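PDB 4DZ4: agmatinase from Burkholderia thailandensis, which probably catalyses the manganese-dependent hydrolysis of agmatine to putrescine and urea, as a member of the arginase family. Local coordinates for residues 13-18 with 38-43; 53-58 with 104-109; 86-91 with 313-318; 168-173 with 182-187. All blocks are in the same frame, centred on the assembly; numbering follows the deposited sequence.

Interaction 1 (13-18 with 38-43); sequences GAIRRP and RNYTRD. With EDO (1,2-ethanediol), chain Z.
The short helical turn 13-16 is pinned to strand 39-40, the outermost strand of the parallel sheet within this chain, through Ala14, Arg17, Arg38, Asn39 and Tyr40. Ala14 O receives the amide of Tyr40 (N to O 3.0 Å), and the CA of Asn39 leans on the same oxygen in a CA-H...O contact. A water lies within bonding distance of both Ala14 O and Tyr40 O. A small residue suits position 14, because its CB packs 3.4 Å from Arg38 O.

The polar half of the contact is built on the guanidinium of Arg17. The side chain bends at chi3 (-48°), which turns the group against Asn39, whose OD1 takes NH2 of Arg17 at 2.8 Å and, weakly, NE of Arg17 at 3.1 Å. The NH2 bond is short but bent (N-H...O angle 135°); it lies in the carbonyl plane of the amide. The planes of the two groups are 15° apart, though OD1 stands off the guanidinium plane. Asn39 cannot easily spin, since its ND2 is given to Ser19 O. On one face of the Arg17 guanidinium sits Gly13 O; on the opposite face the Arg38 guanidinium is stacked, centres 3.9 Å apart. Such a pairing of like charges is probably made tolerable by the oxygens around it: Arg37 O and Ser24 OG accept from Arg17, Val20 O and Gly22 O from Arg38.

Ile15 CG2 reaches the edge of the Tyr40 ring, and Ile15 also packs on Tyr40 of a neighbouring subunit. Asn39 and Thr41 bond through their backbones to Asp100 of strand 98-103, next in the sheet.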
# COMPACT_ATOMS: atom_id res chain seq x y z
N GLY B 13 22.64 -6.31 20.49
CA GLY B 13 23.03 -5.68 21.75
C GLY B 13 21.94 -5.67 22.82
O GLY B 13 22.25 -5.81 23.99
N ALA B 14 20.67 -5.53 22.41
CA ALA B 14 19.54 -5.48 23.33
C ALA B 14 19.44 -6.71 24.25
O ALA B 14 18.87 -6.64 25.36
CB ALA B 14 18.24 -5.31 22.53
N ILE B 15 19.99 -7.84 23.81
CA ILE B 15 19.91 -9.08 24.56
C ILE B 15 21.28 -9.59 25.02
O ILE B 15 21.35 -10.56 25.76
CB ILE B 15 19.12 -10.19 23.80
CG1 ILE B 15 19.82 -10.62 22.48
CG2 ILE B 15 17.65 -9.74 23.59
CD1 ILE B 15 19.30 -11.92 21.84
N ARG B 16 22.36 -8.94 24.55
CA ARG B 16 23.73 -9.40 24.80
C ARG B 16 24.54 -8.47 25.72
O ARG B 16 25.44 -8.94 26.45
CB ARG B 16 24.49 -9.59 23.47
CG ARG B 16 23.96 -10.69 22.56
CD ARG B 16 24.71 -10.66 21.22
NE ARG B 16 26.09 -11.12 21.37
CZ ARG B 16 27.08 -10.92 20.49
NH1 ARG B 16 26.86 -10.23 19.36
NH2 ARG B 16 28.29 -11.41 20.73
N ARG B 17 24.28 -7.17 25.68
CA ARG B 17 25.07 -6.24 26.51
C ARG B 17 24.94 -6.51 28.01
O ARG B 17 23.84 -6.54 28.56
CB ARG B 17 24.70 -4.77 26.23
CG ARG B 17 25.45 -4.14 25.07
CD ARG B 17 25.27 -2.62 25.06
NE ARG B 17 23.85 -2.36 25.21
CZ ARG B 17 22.99 -2.24 24.21
NH1 ARG B 17 23.38 -2.31 22.94
NH2 ARG B 17 21.72 -2.08 24.51
N PRO B 18 26.07 -6.67 28.70
CA PRO B 18 26.04 -6.97 30.12
C PRO B 18 25.69 -5.76 31.00
O PRO B 18 25.29 -5.96 32.14
CB PRO B 18 27.49 -7.41 30.42
CG PRO B 18 28.31 -6.76 29.34
CD PRO B 18 27.43 -6.74 28.12
N ARG B 38 18.16 -0.52 23.14
CA ARG B 38 18.45 -0.55 24.57
C ARG B 38 18.18 -1.93 25.20
O ARG B 38 17.39 -2.75 24.67
CB ARG B 38 17.71 0.58 25.31
CG ARG B 38 18.13 2.00 24.91
CD ARG B 38 19.59 2.11 24.41
NE ARG B 38 20.56 1.74 25.41
CZ ARG B 38 21.83 1.40 25.14
NH1 ARG B 38 22.60 1.09 26.14
NH2 ARG B 38 22.30 1.33 23.89
N ASN B 39 18.87 -2.22 26.30
CA ASN B 39 18.71 -3.54 26.92
C ASN B 39 17.25 -3.85 27.21
O ASN B 39 16.56 -3.04 27.84
CB ASN B 39 19.44 -3.62 28.25
CG ASN B 39 20.95 -3.54 28.10
OD1 ASN B 39 21.48 -3.30 27.02
ND2 ASN B 39 21.65 -3.76 29.20
N TYR B 40 16.79 -5.02 26.77
CA TYR B 40 15.51 -5.57 27.23
C TYR B 40 15.66 -6.15 28.63
O TYR B 40 16.37 -7.15 28.82
CB TYR B 40 15.06 -6.70 26.31
CG TYR B 40 14.15 -6.32 25.16
CD1 TYR B 40 13.10 -5.40 25.32
CD2 TYR B 40 14.30 -6.95 23.92
CE1 TYR B 40 12.27 -5.08 24.24
CE2 TYR B 40 13.44 -6.67 22.85
CZ TYR B 40 12.44 -5.75 23.02
OH TYR B 40 11.61 -5.48 21.97
N THR B 41 14.98 -5.56 29.59
CA THR B 41 15.06 -6.04 30.99
C THR B 41 13.96 -5.44 31.83
O THR B 41 13.49 -4.35 31.52
CB THR B 41 16.43 -5.71 31.65
OG1 THR B 41 16.50 -6.32 32.95
CG2 THR B 41 16.64 -4.17 31.77
N ARG B 42 13.59 -6.15 32.89
CA ARG B 42 12.65 -5.66 33.92
C ARG B 42 13.41 -5.25 35.21
O ARG B 42 12.77 -4.80 36.17
CB ARG B 42 11.59 -6.73 34.23
CG ARG B 42 10.72 -7.18 33.02
CD ARG B 42 9.60 -6.20 32.82
NE ARG B 42 8.70 -6.42 31.68
CZ ARG B 42 7.48 -6.92 31.80
NH1 ARG B 42 7.02 -7.31 33.00
NH2 ARG B 42 6.69 -7.02 30.74
N ASP B 43 14.74 -5.38 35.21
CA ASP B 43 15.59 -4.96 36.33
C ASP B 43 15.85 -3.47 36.29
O ASP B 43 16.44 -2.97 35.34
CB ASP B 43 16.91 -5.73 36.32
CG ASP B 43 16.72 -7.21 36.56
OD1 ASP B 43 15.75 -7.58 37.26
OD2 ASP B 43 17.53 -8.02 36.04
C1 EDO Z . 13.73 -10.79 33.47
O1 EDO Z . 12.83 -10.65 34.58
C2 EDO Z . 13.82 -9.45 32.76
O2 EDO Z . 14.46 -8.56 33.70
O HOH W 1 19.21 -7.42 28.53

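Interaction 2 (53-58 with 104-109); sequences GVPLDL and CWFDAH
At the edge of the Phe106 ring, Pro55 O lies near the ring plane, 3.4 Å from CZ, and Ala108 CA lies in plane at another part of the rim. Pro55 CD packs 3.9 Å from CE2 of Phe106, the proline and phenylalanine side chains running antiparallel past one another; the Leu56 side chain runs roughly perpendicular to that of Phe106, with CD1 4.1 Å from Phe106 CZ. With CG held between its own backbone N and carbonyl carbon (chi1 57°), the ring is directed at this turn. Proline fits there as the centre of an inverse gamma turn, compact, its carbonyl facing the slightly positive aromatic edge.

Cys104 N donates to Gly53 O (2.8 Å, N-H...O angle 171°), continuing the sheet pairing just past strand 98-103. Cys104 CB touches Val54 CG2 at 4.0 Å; cysteine is small enough for the close backbones. Farther along, Leu58 CD1 meets Ala108 CB at 4.1 Å.

Segment 53-58 takes in the end of strand 49-54 and the turn after it, and 104-109 the loop after strand 98-103; at these carboxy ends the Leu56 side chain lies about 8 Å from that of metal ligand His139. Tyr29 of a neighbouring subunit packs on Phe106 and Ala108. Helix 114-126 covers both segments (Ile118 on Val54, Ile114 on Leu58 and Phe106), and Val54 pairs through its backbone with Leu135 of strand 131-136.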
# COMPACT_ATOMS: atom_id res chain seq x y z
N GLY B 53 6.00 0.15 26.44
CA GLY B 53 4.83 0.35 25.57
C GLY B 53 3.53 0.10 26.33
O GLY B 53 3.47 -0.73 27.25
N VAL B 54 2.48 0.81 25.94
CA VAL B 54 1.12 0.51 26.42
C VAL B 54 0.26 0.35 25.17
O VAL B 54 -0.11 1.34 24.56
CB VAL B 54 0.52 1.61 27.36
CG1 VAL B 54 -0.85 1.16 27.84
CG2 VAL B 54 1.41 1.86 28.58
N PRO B 55 -0.02 -0.90 24.77
CA PRO B 55 -0.57 -1.16 23.41
C PRO B 55 -2.10 -1.12 23.40
O PRO B 55 -2.77 -2.13 23.12
CB PRO B 55 -0.07 -2.57 23.11
CG PRO B 55 -0.04 -3.23 24.46
CD PRO B 55 0.50 -2.14 25.38
N LEU B 56 -2.64 0.05 23.70
CA LEU B 56 -4.10 0.23 23.84
C LEU B 56 -4.68 0.94 22.63
O LEU B 56 -4.14 1.97 22.19
CB LEU B 56 -4.36 1.09 25.06
CG LEU B 56 -5.82 1.42 25.39
CD1 LEU B 56 -6.61 0.15 25.80
CD2 LEU B 56 -5.93 2.47 26.50
N ASP B 57 -5.81 0.46 22.09
CA ASP B 57 -6.57 1.33 21.18
C ASP B 57 -8.08 1.23 21.40
O ASP B 57 -8.89 1.67 20.58
CB ASP B 57 -6.20 1.16 19.68
CG ASP B 57 -6.46 -0.24 19.15
OD1 ASP B 57 -7.12 -1.02 19.84
OD2 ASP B 57 -5.97 -0.54 18.04
N LEU B 58 -8.46 0.69 22.56
CA LEU B 58 -9.89 0.55 22.89
C LEU B 58 -10.60 1.88 23.15
O LEU B 58 -11.82 1.96 23.12
CB LEU B 58 -10.07 -0.39 24.11
CG LEU B 58 -9.43 -1.77 23.95
CD1 LEU B 58 -9.58 -2.59 25.22
CD2 LEU B 58 -10.05 -2.52 22.76
N CYS B 104 3.33 -2.92 28.99
CA CYS B 104 2.32 -3.09 30.03
C CYS B 104 1.32 -4.12 29.53
O CYS B 104 0.60 -3.85 28.58
CB CYS B 104 1.62 -1.77 30.32
SG CYS B 104 0.35 -1.90 31.62
N TRP B 105 1.29 -5.30 30.16
CA TRP B 105 0.24 -6.27 29.89
C TRP B 105 -1.08 -5.84 30.47
O TRP B 105 -1.15 -5.24 31.56
CB TRP B 105 0.64 -7.66 30.41
CG TRP B 105 -0.39 -8.70 30.02
CD1 TRP B 105 -0.47 -9.40 28.81
CD2 TRP B 105 -1.57 -9.10 30.78
NE1 TRP B 105 -1.57 -10.23 28.80
CE2 TRP B 105 -2.29 -10.07 29.95
CE3 TRP B 105 -2.08 -8.75 32.03
CZ2 TRP B 105 -3.47 -10.69 30.39
CZ3 TRP B 105 -3.27 -9.36 32.45
CH2 TRP B 105 -3.95 -10.31 31.65
N PHE B 106 -2.17 -6.10 29.75
CA PHE B 106 -3.50 -5.91 30.32
C PHE B 106 -4.47 -6.88 29.65
O PHE B 106 -4.20 -7.39 28.56
CB PHE B 106 -4.00 -4.46 30.20
CG PHE B 106 -4.04 -3.95 28.79
CD1 PHE B 106 -5.12 -4.25 27.97
CD2 PHE B 106 -3.01 -3.16 28.29
CE1 PHE B 106 -5.16 -3.78 26.65
CE2 PHE B 106 -3.04 -2.69 27.00
CZ PHE B 106 -4.10 -3.02 26.16
N ASP B 107 -5.58 -7.12 30.32
CA ASP B 107 -6.62 -8.01 29.84
C ASP B 107 -7.68 -7.16 29.14
O ASP B 107 -8.57 -6.60 29.79
CB ASP B 107 -7.20 -8.74 31.04
CG ASP B 107 -8.29 -9.72 30.66
OD1 ASP B 107 -8.58 -9.87 29.46
OD2 ASP B 107 -8.85 -10.32 31.61
N ALA B 108 -7.55 -7.04 27.81
CA ALA B 108 -8.44 -6.24 26.99
C ALA B 108 -9.89 -6.67 27.13
O ALA B 108 -10.81 -5.87 26.92
CB ALA B 108 -8.03 -6.32 25.52
N HIS B 109 -10.11 -7.93 27.48
CA HIS B 109 -11.44 -8.50 27.51
C HIS B 109 -12.17 -8.17 28.79
O HIS B 109 -13.37 -8.44 28.90
CB HIS B 109 -11.41 -9.99 27.12
CG HIS B 109 -10.49 -10.24 25.94
ND1 HIS B 109 -10.77 -9.79 24.68
CD2 HIS B 109 -9.20 -10.80 25.87
CE1 HIS B 109 -9.74 -10.07 23.85
NE2 HIS B 109 -8.78 -10.70 24.57

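Interaction 3 (86-91 with 313-318); sequences YPWGFD and LCLWRQ. With EDO (1,2-ethanediol), chain T.
Trp88 is the first residue of 86-91 to touch helix 300-323, and it lays its indole over Cys314. Cys314 CB stands 3.5 Å from the centroid of the five-membered ring, only 12° off the normal, in a CH-pi contact; Cys314 SG lies over the same face at 3.8 Å from that centroid. A slim cysteine lets the broad indole come this near the helix. The far end of the ring reaches on to Leu315 CD2, which is 3.8 Å from Trp88 CH2, and to Gln318 CG beside CZ3. The indole N-H is used too, NE1 being bonded to Asp311 OD1, one turn before Cys314.

Gly89 follows with positive phi, a backbone shape glycine adopts readily, and it carries the chain to the second aromatic residue.

Phe90 is clasped on both faces. One is covered by the CB of its own neighbour Trp88, the other by Arg317. Arg317 CD makes a CH-pi contact 3.8 Å from the Phe90 centroid, and the guanidinium follows over the ring as a cation-pi pair, CZ 4.2 Å from that centroid with the planes 30° apart. A bend at chi2 (-87°) folds the arginine along the ring. Its rotation is fixed from two directions: NH1 donates to Gln318 OE1 (2.8 Å), and NE forms a salt bridge with Asp95. Gln318 OE1 also approaches Phe90 obliquely, 3.4 Å from CE2. Asp91 OD2 hydrogen-bonds Ser23 OG and a bound ethanediol.

Two loop aromatics thus lie side by side on the helix face formed by Cys314, Leu315, Arg317 and Gln318, held by CH-pi and cation-pi contacts that join the loop before strand 98-103 to one helical layer of the arginase-type alpha/beta/alpha fold.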
# COMPACT_ATOMS: atom_id res chain seq x y z
N TYR B 86 21.49 13.89 16.35
CA TYR B 86 21.79 15.20 15.83
C TYR B 86 20.79 16.23 16.37
O TYR B 86 19.61 15.91 16.46
CB TYR B 86 21.72 15.17 14.30
CG TYR B 86 22.32 16.40 13.68
CD1 TYR B 86 23.70 16.49 13.49
CD2 TYR B 86 21.52 17.49 13.33
CE1 TYR B 86 24.28 17.62 12.94
CE2 TYR B 86 22.08 18.63 12.78
CZ TYR B 86 23.46 18.68 12.59
OH TYR B 86 24.04 19.77 12.07
N PRO B 87 21.23 17.47 16.72
CA PRO B 87 22.55 18.07 16.62
C PRO B 87 23.38 17.83 17.88
O PRO B 87 24.49 18.34 17.97
CB PRO B 87 22.23 19.57 16.50
CG PRO B 87 20.99 19.73 17.33
CD PRO B 87 20.22 18.45 17.19
N TRP B 88 22.81 17.06 18.82
CA TRP B 88 23.43 16.76 20.13
C TRP B 88 24.88 16.36 20.06
O TRP B 88 25.75 16.92 20.78
CB TRP B 88 22.63 15.64 20.79
CG TRP B 88 21.16 15.96 20.91
CD1 TRP B 88 20.09 15.46 20.14
CD2 TRP B 88 20.55 16.88 21.88
NE1 TRP B 88 18.89 16.00 20.56
CE2 TRP B 88 19.10 16.86 21.61
CE3 TRP B 88 21.04 17.69 22.89
CZ2 TRP B 88 18.21 17.64 22.36
CZ3 TRP B 88 20.13 18.46 23.64
CH2 TRP B 88 18.76 18.44 23.37
N GLY B 89 25.18 15.35 19.26
CA GLY B 89 26.57 15.00 18.98
C GLY B 89 27.26 14.22 20.09
O GLY B 89 28.49 14.19 20.16
N PHE B 90 26.46 13.62 20.96
CA PHE B 90 26.99 12.68 21.95
C PHE B 90 26.23 11.37 21.81
O PHE B 90 25.12 11.36 21.28
CB PHE B 90 26.90 13.26 23.38
CG PHE B 90 25.54 13.79 23.75
CD1 PHE B 90 24.46 12.93 23.96
CD2 PHE B 90 25.33 15.16 23.91
CE1 PHE B 90 23.21 13.42 24.29
CE2 PHE B 90 24.08 15.66 24.24
CZ PHE B 90 23.02 14.79 24.44
N ASP B 91 26.82 10.28 22.29
CA ASP B 91 26.05 9.04 22.43
C ASP B 91 25.41 9.12 23.81
O ASP B 91 26.13 9.08 24.81
CB ASP B 91 26.95 7.80 22.32
CG ASP B 91 26.17 6.51 22.53
OD1 ASP B 91 25.02 6.55 23.02
OD2 ASP B 91 26.69 5.45 22.17
N LEU B 313 15.01 11.54 25.31
CA LEU B 313 16.18 10.92 25.98
C LEU B 313 17.36 11.89 26.07
O LEU B 313 18.03 11.94 27.09
CB LEU B 313 16.64 9.63 25.29
CG LEU B 313 15.55 8.54 25.33
CD1 LEU B 313 16.01 7.29 24.59
CD2 LEU B 313 15.24 8.19 26.77
N CYS B 314 17.62 12.62 25.00
CA CYS B 314 18.78 13.50 24.98
C CYS B 314 18.60 14.64 25.96
O CYS B 314 19.58 15.05 26.59
CB CYS B 314 19.03 13.99 23.54
SG CYS B 314 19.66 12.70 22.45
N LEU B 315 17.37 15.13 26.11
CA LEU B 315 17.06 16.17 27.11
C LEU B 315 17.40 15.65 28.50
O LEU B 315 18.06 16.35 29.28
CB LEU B 315 15.62 16.62 27.06
CG LEU B 315 15.23 17.45 25.82
CD1 LEU B 315 13.71 17.62 25.78
CD2 LEU B 315 15.91 18.81 25.88
N TRP B 316 16.99 14.42 28.79
CA TRP B 316 17.36 13.82 30.08
C TRP B 316 18.85 13.61 30.26
O TRP B 316 19.36 13.79 31.38
CB TRP B 316 16.57 12.54 30.34
CG TRP B 316 15.15 12.79 30.79
CD1 TRP B 316 14.69 13.65 31.80
CD2 TRP B 316 13.93 12.12 30.29
NE1 TRP B 316 13.32 13.58 31.93
CE2 TRP B 316 12.80 12.68 31.06
CE3 TRP B 316 13.68 11.17 29.31
CZ2 TRP B 316 11.48 12.28 30.83
CZ3 TRP B 316 12.34 10.78 29.08
CH2 TRP B 316 11.28 11.30 29.85
N ARG B 317 19.56 13.21 29.19
CA ARG B 317 21.03 13.03 29.27
C ARG B 317 21.64 14.37 29.67
O ARG B 317 22.51 14.42 30.54
CB ARG B 317 21.62 12.54 27.93
CG ARG B 317 23.10 12.16 27.97
CD ARG B 317 23.98 13.38 27.74
NE ARG B 317 25.39 13.10 27.97
CZ ARG B 317 26.38 13.97 27.76
NH1 ARG B 317 26.11 15.19 27.32
NH2 ARG B 317 27.63 13.64 28.02
N GLN B 318 21.17 15.44 29.05
CA GLN B 318 21.72 16.77 29.34
C GLN B 318 21.46 17.23 30.76
O GLN B 318 22.36 17.82 31.39
CB GLN B 318 21.21 17.82 28.34
CG GLN B 318 21.76 17.66 26.93
CD GLN B 318 23.27 17.87 26.82
OE1 GLN B 318 24.06 17.09 27.35
NE2 GLN B 318 23.67 18.93 26.11
C1 EDO T . 26.22 6.13 18.08
O1 EDO T . 25.63 6.88 19.16
C2 EDO T . 26.32 4.66 18.44
O2 EDO T . 27.35 4.58 19.44

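Interaction 4 (168-173 with 182-187); sequences TWADDA and MFYKAV
Tyr184 spreads one face of its ring against the backbone of Ala170 and Asp171. Ala170 CA sits 3.7 Å from the ring centroid, 11° off the normal, a CH-pi contact, while Asp171 N lies over the same face nearer the rim. Ala170 CB adds a touch at 3.7 Å to CE1 of Tyr184; a residue this small lets the main chain lie flat on the ring. CG of Tyr184 is anti to the backbone N (chi1 176°), which carries the ring off the helix and alongside the loop. Closer to the start of the loop, Thr168 CG2 packs 3.7 Å from Phe183 CB.

Lys185 stretches out, extended beyond CG, to the far end of the loop, where NZ gives a weak bond to Ala173 O at 3.3 Å. Its firmer partners are Ser176 OG and Pro174 O. Asp171 OD2 lies 4.1 Å from Lys185 NZ, beyond salt-bridge range, yet the opposite charges probably favour one another. That carboxylate is placed by Ser176 and Thr181 at OD2 and by an Asx turn, in which OD1 accepts Ala173 N at 3.1 Å.

One shell farther in, Phe183 sets its ring edge-to-face with His139, a manganese ligand, and with His161. Segment 168-173 directly follows the metal ligands Asp163, His165 and Asp167, so the contact folds the loop after strand 158-162 back onto helix 182-188 beside the binuclear manganese centre characteristic of the arginase family.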
# COMPACT_ATOMS: atom_id res chain seq x y z
N THR B 168 -9.99 17.55 26.05
CA THR B 168 -10.65 18.08 27.24
C THR B 168 -12.17 18.28 27.04
O THR B 168 -12.80 19.00 27.80
CB THR B 168 -10.00 19.42 27.68
OG1 THR B 168 -9.96 20.32 26.55
CG2 THR B 168 -8.58 19.21 28.20
N TRP B 169 -12.76 17.62 26.04
CA TRP B 169 -14.21 17.65 25.85
C TRP B 169 -14.88 17.02 27.05
O TRP B 169 -14.38 16.02 27.58
CB TRP B 169 -14.59 16.93 24.55
CG TRP B 169 -14.15 17.72 23.35
CD1 TRP B 169 -14.72 18.90 22.83
CD2 TRP B 169 -12.98 17.48 22.51
NE1 TRP B 169 -14.01 19.35 21.75
CE2 TRP B 169 -12.95 18.56 21.50
CE3 TRP B 169 -12.00 16.50 22.47
CZ2 TRP B 169 -11.95 18.63 20.52
CZ3 TRP B 169 -11.00 16.57 21.48
CH2 TRP B 169 -10.99 17.61 20.52
N ALA B 170 -15.99 17.60 27.49
CA ALA B 170 -16.64 17.17 28.73
C ALA B 170 -17.17 15.73 28.62
O ALA B 170 -17.67 15.30 27.57
CB ALA B 170 -17.75 18.14 29.12
N ASP B 171 -17.03 14.99 29.71
CA ASP B 171 -17.49 13.61 29.75
C ASP B 171 -18.01 13.38 31.17
O ASP B 171 -17.24 13.39 32.10
CB ASP B 171 -16.32 12.67 29.47
CG ASP B 171 -16.75 11.22 29.23
OD1 ASP B 171 -17.85 10.84 29.69
OD2 ASP B 171 -15.98 10.47 28.58
N ASP B 172 -19.30 13.15 31.31
CA ASP B 172 -19.85 13.03 32.67
C ASP B 172 -19.73 11.62 33.22
O ASP B 172 -20.27 11.34 34.30
CB ASP B 172 -21.29 13.55 32.73
N ALA B 173 -19.01 10.73 32.52
CA ALA B 173 -18.78 9.36 33.00
C ALA B 173 -17.30 9.12 33.26
O ALA B 173 -16.54 8.81 32.34
CB ALA B 173 -19.30 8.34 31.99
N MET B 182 -10.00 12.28 28.40
CA MET B 182 -9.22 11.95 29.61
C MET B 182 -8.50 13.15 30.25
O MET B 182 -8.19 13.13 31.46
CB MET B 182 -8.28 10.75 29.40
CG MET B 182 -6.98 11.03 28.64
SD MET B 182 -7.39 11.26 26.91
CE MET B 182 -5.91 12.16 26.40
N PHE B 183 -8.26 14.21 29.48
CA PHE B 183 -7.68 15.42 30.11
C PHE B 183 -8.72 16.34 30.75
O PHE B 183 -8.36 17.16 31.60
CB PHE B 183 -6.71 16.22 29.20
CG PHE B 183 -5.48 15.42 28.76
CD1 PHE B 183 -4.97 14.39 29.55
CD2 PHE B 183 -4.83 15.73 27.58
CE1 PHE B 183 -3.85 13.66 29.16
CE2 PHE B 183 -3.71 15.00 27.18
CZ PHE B 183 -3.21 13.96 27.96
N TYR B 184 -9.98 16.22 30.33
CA TYR B 184 -11.06 16.78 31.12
C TYR B 184 -11.03 16.14 32.51
O TYR B 184 -11.10 16.83 33.52
CB TYR B 184 -12.41 16.53 30.43
CG TYR B 184 -13.64 16.98 31.20
CD1 TYR B 184 -14.09 18.31 31.15
CD2 TYR B 184 -14.38 16.06 31.97
CE1 TYR B 184 -15.24 18.69 31.84
CE2 TYR B 184 -15.51 16.45 32.68
CZ TYR B 184 -15.93 17.76 32.61
OH TYR B 184 -17.07 18.11 33.29
N LYS B 185 -10.93 14.80 32.54
CA LYS B 185 -10.90 14.11 33.84
C LYS B 185 -9.66 14.50 34.64
O LYS B 185 -9.76 14.74 35.84
CB LYS B 185 -10.98 12.59 33.62
CG LYS B 185 -12.25 12.19 32.86
CD LYS B 185 -12.26 10.69 32.56
CE LYS B 185 -13.44 10.34 31.66
NZ LYS B 185 -13.36 8.86 31.36
N ALA B 186 -8.51 14.60 33.97
CA ALA B 186 -7.25 14.99 34.62
C ALA B 186 -7.37 16.39 35.26
O ALA B 186 -6.92 16.61 36.37
CB ALA B 186 -6.08 14.95 33.64
N VAL B 187 -8.02 17.33 34.56
CA VAL B 187 -8.25 18.66 35.14
C VAL B 187 -9.22 18.61 36.32
O VAL B 187 -8.97 19.19 37.39
CB VAL B 187 -8.73 19.70 34.11
CG1 VAL B 187 -9.22 20.97 34.83
CG2 VAL B 187 -7.61 20.02 33.14

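Overall arrangement
Interactions 1, 2 and 4 follow one another along the chain, whereas interaction 3 crosses interaction 2 and encloses interaction 4 within its long loop. Interactions 1 and 2 share the parallel sheet, at strand 39-40, outermost within this chain, and at strand 49-54, and both reach the same neighbouring subunit, although their centres lie about 23 Å apart. Interaction 3 lies about 21 Å from interaction 1, centre to centre, and ties the early loop to C-terminal helix 300-323. Interaction 4 stands about 38 Å from interaction 1, centre to centre, across the chain's centre, at the manganese end. The set therefore runs from the chain's outermost strand to the surroundings of the metal site.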